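Local coordinates for protein beta-galactosidase (Geobacillus stearothermophilus, PDB 4OIF) that probably hydrolyses terminal non-reducing beta-D-galactose residues from beta-D-galactosides, as a zinc-binding, trimeric enzyme of glycoside hydrolase family 42, at residues G568-D573 with T578-S583; V543-R548 with D600-D605. One frame throughout, in Å; residues are numbered along the deposited sequence.

Interaction 1. Residues G568-D573 with T578-S583; sequences GVYEDD and TPAVTS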
loop_
_atom_site.group_PDB
_atom_site.type_symbol
_atom_site.label_atom_id
_atom_site.label_comp_id
_atom_site.label_asym_id
_atom_site.label_seq_id
_atom_site.Cartn_x
_atom_site.Cartn_y
_atom_site.Cartn_z
ATOM N N GLY A 568 38.908 17.313 -0.211
ATOM C CA GLY A 568 37.969 17.444 -1.308
ATOM C C GLY A 568 36.946 18.496 -0.986
ATOM O O GLY A 568 36.666 18.737 0.197
ATOM N N VAL A 569 36.386 19.118 -2.021
ATOM C CA VAL A 569 35.392 20.181 -1.816
ATOM C C VAL A 569 34.152 19.965 -2.659
ATOM O O VAL A 569 34.226 19.334 -3.714
ATOM C CB VAL A 569 35.966 21.591 -2.153
ATOM C CG1 VAL A 569 37.196 21.869 -1.336
ATOM C CG2 VAL A 569 36.265 21.725 -3.648
ATOM N N TYR A 570 33.014 20.493 -2.203
ATOM C CA TYR A 570 31.780 20.454 -3.000
ATOM C C TYR A 570 31.926 21.396 -4.187
ATOM O O TYR A 570 32.739 22.311 -4.141
ATOM C CB TYR A 570 30.559 20.842 -2.157
ATOM C CG TYR A 570 30.356 19.977 -0.930
ATOM C CD1 TYR A 570 29.858 18.676 -1.045
ATOM C CD2 TYR A 570 30.662 20.455 0.340
ATOM C CE1 TYR A 570 29.678 17.879 0.064
ATOM C CE2 TYR A 570 30.479 19.665 1.456
ATOM C CZ TYR A 570 29.985 18.380 1.314
ATOM O OH TYR A 570 29.803 17.589 2.419
ATOM N N GLU A 571 31.143 21.193 -5.241
ATOM C CA GLU A 571 31.304 22.003 -6.447
ATOM C C GLU A 571 30.061 22.792 -6.865
ATOM O O GLU A 571 30.111 23.592 -7.788
ATOM C CB GLU A 571 31.734 21.113 -7.614
ATOM C CG GLU A 571 33.032 20.358 -7.395
ATOM C CD GLU A 571 33.489 19.658 -8.663
ATOM O OE1 GLU A 571 32.915 18.604 -9.012
ATOM O OE2 GLU A 571 34.402 20.184 -9.330
ATOM N N ASP A 572 28.938 22.558 -6.206
ATOM C CA ASP A 572 27.712 23.239 -6.588
ATOM C C ASP A 572 26.888 23.547 -5.343
ATOM O O ASP A 572 27.345 23.291 -4.234
ATOM C CB ASP A 572 26.924 22.382 -7.581
ATOM C CG ASP A 572 26.156 23.215 -8.590
ATOM O OD1 ASP A 572 25.972 24.431 -8.353
ATOM O OD2 ASP A 572 25.728 22.648 -9.620
ATOM N N ASP A 573 25.689 24.102 -5.536
ATOM C CA ASP A 573 24.795 24.532 -4.455
ATOM C C ASP A 573 25.461 25.579 -3.549
ATOM O O ASP A 573 26.575 26.020 -3.815
ATOM C CB ASP A 573 24.320 23.331 -3.628
ATOM C CG ASP A 573 22.858 23.452 -3.184
ATOM O OD1 ASP A 573 22.404 24.566 -2.851
ATOM O OD2 ASP A 573 22.159 22.415 -3.165
ATOM N N THR A 578 33.337 24.554 -0.653
ATOM C CA THR A 578 33.621 24.391 0.778
ATOM C C THR A 578 34.035 22.927 0.981
ATOM O O THR A 578 33.805 22.114 0.101
ATOM C CB THR A 578 32.400 24.777 1.662
ATOM O OG1 THR A 578 31.280 23.951 1.334
ATOM C CG2 THR A 578 32.027 26.230 1.455
ATOM N N PRO A 579 34.664 22.586 2.120
ATOM C CA PRO A 579 35.191 21.225 2.286
ATOM C C PRO A 579 34.143 20.115 2.354
ATOM O O PRO A 579 33.152 20.222 3.078
ATOM C CB PRO A 579 35.930 21.296 3.630
ATOM C CG PRO A 579 36.149 22.722 3.879
ATOM C CD PRO A 579 34.998 23.432 3.274
ATOM N N ALA A 580 34.402 19.034 1.627
ATOM C CA ALA A 580 33.580 17.833 1.679
ATOM C C ALA A 580 34.368 16.643 2.263
ATOM O O ALA A 580 33.804 15.794 2.958
ATOM C CB ALA A 580 33.067 17.499 0.302
ATOM N N VAL A 581 35.666 16.570 1.978
ATOM C CA VAL A 581 36.468 15.469 2.506
ATOM C C VAL A 581 37.693 15.986 3.232
ATOM O O VAL A 581 38.437 16.805 2.687
ATOM C CB VAL A 581 36.926 14.509 1.404
ATOM C CG1 VAL A 581 37.814 13.419 1.993
ATOM C CG2 VAL A 581 35.733 13.893 0.723
ATOM N N THR A 582 37.894 15.512 4.463
ATOM C CA THR A 582 38.978 16.015 5.310
ATOM C C THR A 582 39.822 14.896 5.926
ATOM O O THR A 582 39.352 13.773 6.109
ATOM C CB THR A 582 38.444 16.897 6.467
ATOM O OG1 THR A 582 37.749 16.081 7.419
ATOM C CG2 THR A 582 37.509 17.956 5.953
ATOM N N SER A 583 41.074 15.224 6.243
ATOM C CA SER A 583 41.972 14.315 6.956
ATOM C C SER A 583 42.662 15.064 8.077
ATOM O O SER A 583 42.895 16.264 7.980
ATOM C CB SER A 583 43.028 13.711 6.020
ATOM O OG SER A 583 43.998 14.680 5.667
#

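Interaction 2. Residues V543-R548 with D600-D605; sequences VHYRGR and DQFHRD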
loop_
_atom_site.group_PDB
_atom_site.type_symbol
_atom_site.label_atom_id
_atom_site.label_comp_id
_atom_site.label_asym_id
_atom_site.label_seq_id
_atom_site.Cartn_x
_atom_site.Cartn_y
_atom_site.Cartn_z
ATOM N N VAL A 543 31.788 16.301 -5.700
ATOM C CA VAL A 543 32.967 16.663 -4.934
ATOM C C VAL A 543 34.221 16.561 -5.806
ATOM O O VAL A 543 34.457 15.556 -6.468
ATOM C CB VAL A 543 33.121 15.764 -3.694
ATOM C CG1 VAL A 543 34.441 16.035 -2.995
ATOM C CG2 VAL A 543 31.962 15.984 -2.745
ATOM N N HIS A 544 35.021 17.614 -5.820
ATOM C CA HIS A 544 36.312 17.546 -6.474
ATOM C C HIS A 544 37.327 17.042 -5.471
ATOM O O HIS A 544 37.473 17.607 -4.372
ATOM C CB HIS A 544 36.725 18.901 -7.026
ATOM C CG HIS A 544 37.807 18.821 -8.052
ATOM N ND1 HIS A 544 39.143 18.919 -7.732
ATOM C CD2 HIS A 544 37.751 18.644 -9.392
ATOM C CE1 HIS A 544 39.865 18.818 -8.834
ATOM N NE2 HIS A 544 39.044 18.647 -9.855
ATOM N N TYR A 545 38.014 15.972 -5.865
ATOM C CA TYR A 545 38.936 15.254 -5.003
ATOM C C TYR A 545 40.007 14.571 -5.861
ATOM O O TYR A 545 39.693 13.914 -6.865
ATOM C CB TYR A 545 38.166 14.241 -4.146
ATOM C CG TYR A 545 39.024 13.232 -3.426
ATOM C CD1 TYR A 545 39.583 13.524 -2.197
ATOM C CD2 TYR A 545 39.255 11.973 -3.970
ATOM C CE1 TYR A 545 40.358 12.599 -1.530
ATOM C CE2 TYR A 545 40.028 11.041 -3.311
ATOM C CZ TYR A 545 40.580 11.359 -2.093
ATOM O OH TYR A 545 41.353 10.439 -1.431
ATOM N N ARG A 546 41.266 14.758 -5.470
ATOM C CA ARG A 546 42.414 14.259 -6.227
ATOM C C ARG A 546 42.271 14.480 -7.724
ATOM O O ARG A 546 42.441 13.548 -8.496
ATOM C CB ARG A 546 42.636 12.770 -5.966
ATOM C CG ARG A 546 42.863 12.410 -4.505
ATOM C CD ARG A 546 44.230 12.833 -4.036
ATOM N NE ARG A 546 44.555 12.289 -2.722
ATOM C CZ ARG A 546 44.361 12.940 -1.578
ATOM N NH1 ARG A 546 43.842 14.161 -1.594
ATOM N NH2 ARG A 546 44.690 12.373 -0.420
ATOM N N GLY A 547 41.927 15.703 -8.120
ATOM C CA GLY A 547 41.846 16.070 -9.526
ATOM C C GLY A 547 40.612 15.615 -10.298
ATOM O O GLY A 547 40.451 15.943 -11.479
ATOM N N ARG A 548 39.729 14.862 -9.654
ATOM C CA ARG A 548 38.563 14.349 -10.365
ATOM C C ARG A 548 37.272 14.891 -9.724
ATOM O O ARG A 548 37.271 15.273 -8.556
ATOM C CB ARG A 548 38.604 12.810 -10.360
ATOM C CG ARG A 548 37.544 12.083 -11.183
ATOM C CD ARG A 548 37.576 10.582 -10.853
ATOM N NE ARG A 548 36.592 9.763 -11.578
ATOM C CZ ARG A 548 35.270 9.829 -11.403
ATOM N NH1 ARG A 548 34.749 10.702 -10.555
ATOM N NH2 ARG A 548 34.457 9.034 -12.086
ATOM N N ASP A 600 30.651 5.090 -6.306
ATOM C CA ASP A 600 31.589 3.996 -6.029
ATOM C C ASP A 600 33.065 4.340 -6.249
ATOM O O ASP A 600 33.945 3.978 -5.447
ATOM C CB ASP A 600 31.234 2.800 -6.903
ATOM C CG ASP A 600 29.995 2.072 -6.429
ATOM O OD1 ASP A 600 29.682 2.116 -5.219
ATOM O OD2 ASP A 600 29.346 1.424 -7.272
ATOM N N GLN A 601 33.327 5.034 -7.345
ATOM C CA GLN A 601 34.687 5.322 -7.750
ATOM C C GLN A 601 35.390 6.135 -6.680
ATOM O O GLN A 601 36.598 5.972 -6.468
ATOM C CB GLN A 601 34.716 6.064 -9.094
ATOM C CG GLN A 601 36.094 6.094 -9.736
ATOM C CD GLN A 601 36.668 4.694 -9.898
ATOM O OE1 GLN A 601 35.962 3.767 -10.304
ATOM N NE2 GLN A 601 37.945 4.527 -9.550
ATOM N N PHE A 602 34.642 6.995 -5.991
ATOM C CA PHE A 602 35.250 7.781 -4.919
ATOM C C PHE A 602 35.816 6.875 -3.853
ATOM O O PHE A 602 36.962 7.042 -3.453
ATOM C CB PHE A 602 34.281 8.754 -4.251
ATOM C CG PHE A 602 34.878 9.425 -3.034
ATOM C CD1 PHE A 602 35.741 10.498 -3.173
ATOM C CD2 PHE A 602 34.616 8.959 -1.764
ATOM C CE1 PHE A 602 36.311 11.101 -2.062
ATOM C CE2 PHE A 602 35.188 9.563 -0.655
ATOM C CZ PHE A 602 36.033 10.632 -0.807
ATOM N N HIS A 603 35.011 5.929 -3.384
ATOM C CA HIS A 603 35.469 5.031 -2.336
ATOM C C HIS A 603 36.627 4.187 -2.840
ATOM O O HIS A 603 37.587 3.935 -2.100
ATOM C CB HIS A 603 34.319 4.156 -1.836
ATOM C CG HIS A 603 33.178 4.953 -1.288
ATOM N ND1 HIS A 603 31.914 4.911 -1.828
ATOM C CD2 HIS A 603 33.125 5.852 -0.277
ATOM C CE1 HIS A 603 31.127 5.741 -1.165
ATOM N NE2 HIS A 603 31.836 6.322 -0.216
ATOM N N ARG A 604 36.555 3.781 -4.104
ATOM C CA ARG A 604 37.665 3.051 -4.687
ATOM C C ARG A 604 38.963 3.854 -4.561
ATOM O O ARG A 604 39.948 3.352 -4.033
ATOM C CB ARG A 604 37.380 2.706 -6.142
ATOM C CG ARG A 604 36.294 1.659 -6.321
ATOM C CD ARG A 604 36.343 1.071 -7.722
ATOM N NE ARG A 604 35.182 0.243 -7.983
ATOM C CZ ARG A 604 34.125 0.638 -8.684
ATOM N NH1 ARG A 604 34.087 1.855 -9.222
ATOM N NH2 ARG A 604 33.110 -0.193 -8.858
ATOM N N ASP A 605 38.953 5.112 -4.995
ATOM C CA ASP A 605 40.173 5.925 -5.003
ATOM C C ASP A 605 40.663 6.296 -3.576
ATOM O O ASP A 605 41.860 6.149 -3.227
ATOM C CB ASP A 605 39.933 7.175 -5.858
ATOM C CG ASP A 605 39.631 6.837 -7.344
ATOM O OD1 ASP A 605 39.865 5.692 -7.775
ATOM O OD2 ASP A 605 39.167 7.716 -8.096
#

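Interaction 1. Residues G568-D573 with T578-S583
G568 faces both A580 and V581 in a classic beta bulge, set in the antiparallel hairpin of strands 565-570 and 579-586 in the trimerisation domain. G568 O accepts two backbone N-H groups from the same face of its plane: A580 N at 2.7 Å and V581 N at 3.0 Å, the latter from well above that plane. G568 N returns a bond to V581 O, and the residue after the bulge, V569, pairs with P579 without hydrogen bonds. Further along, Y570 N donates a hydrogen bond to T578 O.

The Y570 side chain carries the contact. CG is anti to the carbonyl carbon and beside the backbone N (chi1 -57°), which brings one ring face against A580 CB, while Y570 CB passes 4.2 Å from T578 O. On one flank CD2 lies near T578 O, and Y570 CE2 comes within 3.2 Å of P579 O, which approaches the ring obliquely. CD1, CE1 and CZ all meet the methyl of A580. At the tip, OH bonds to T557 O, fixing the ring's far end. A580 CB makes a CH-pi contact, 3.4 Å from the centroid of the Y570 ring and 12° off the normal.

Interaction 2. Residues V543-R548 with D600-D605
Y545 and F602 form an edge-to-face aromatic pair between a beta hairpin and helix 600-613, which packs against the mixed sheet of the trimerisation domain. At Y545, CG stands anti to the backbone N (chi1 168°), directing the ring at the helix. There F602 CE1 comes over one ring face, off centre, 3.6 Å from Y545 CD2; the centroids are 5.0 Å apart and the planes 64° apart. R546 CG covers the opposite face, so the tyrosine ring is sandwiched between its own neighbour and the helix.

R546 and G547 are the middle residues of a type I' turn, closed by paired backbone bonds between Y545 and R548. R548 leaves the turn extended from CG to NE and reaches across Q601, whose CG sits over one face of the guanidinium, 4.1 Å from R548 NH2. Y550 also meets R548, in a cation-pi contact, and its hydroxyl binds D605 OD2. R548 NE and D605 OD2 are 4.8 Å apart, too far for direct contact, although their opposite charges may attract. The bent Q601 chain is held at both ends of its amide: R604 NH1 donates to OE1, and Q601 NE2 to D605 OD1 at 2.9 Å, from above the carboxylate plane.

How the interactions relate
Both interactions involve the mixed sheet of the trimerisation domain, whose strands 541-545 and 565-570 are neighbours. Along the chain, interaction 1 is nested within the loop closed by interaction 2. The two meet directly: H544 N probably bonds to V569 O at 2.8 Å, and V543 CG2 packs on A580 CB. Each combines buried and partly exposed residues, but their chemistry differs. Interaction 1 joins adjacent strands through main-chain bonds, supplemented by one aromatic-methyl contact; interaction 2 joins sheet to helix through side chains alone, aromatic where buried and polar or charged around R548, Q601 and D605, which are partly exposed.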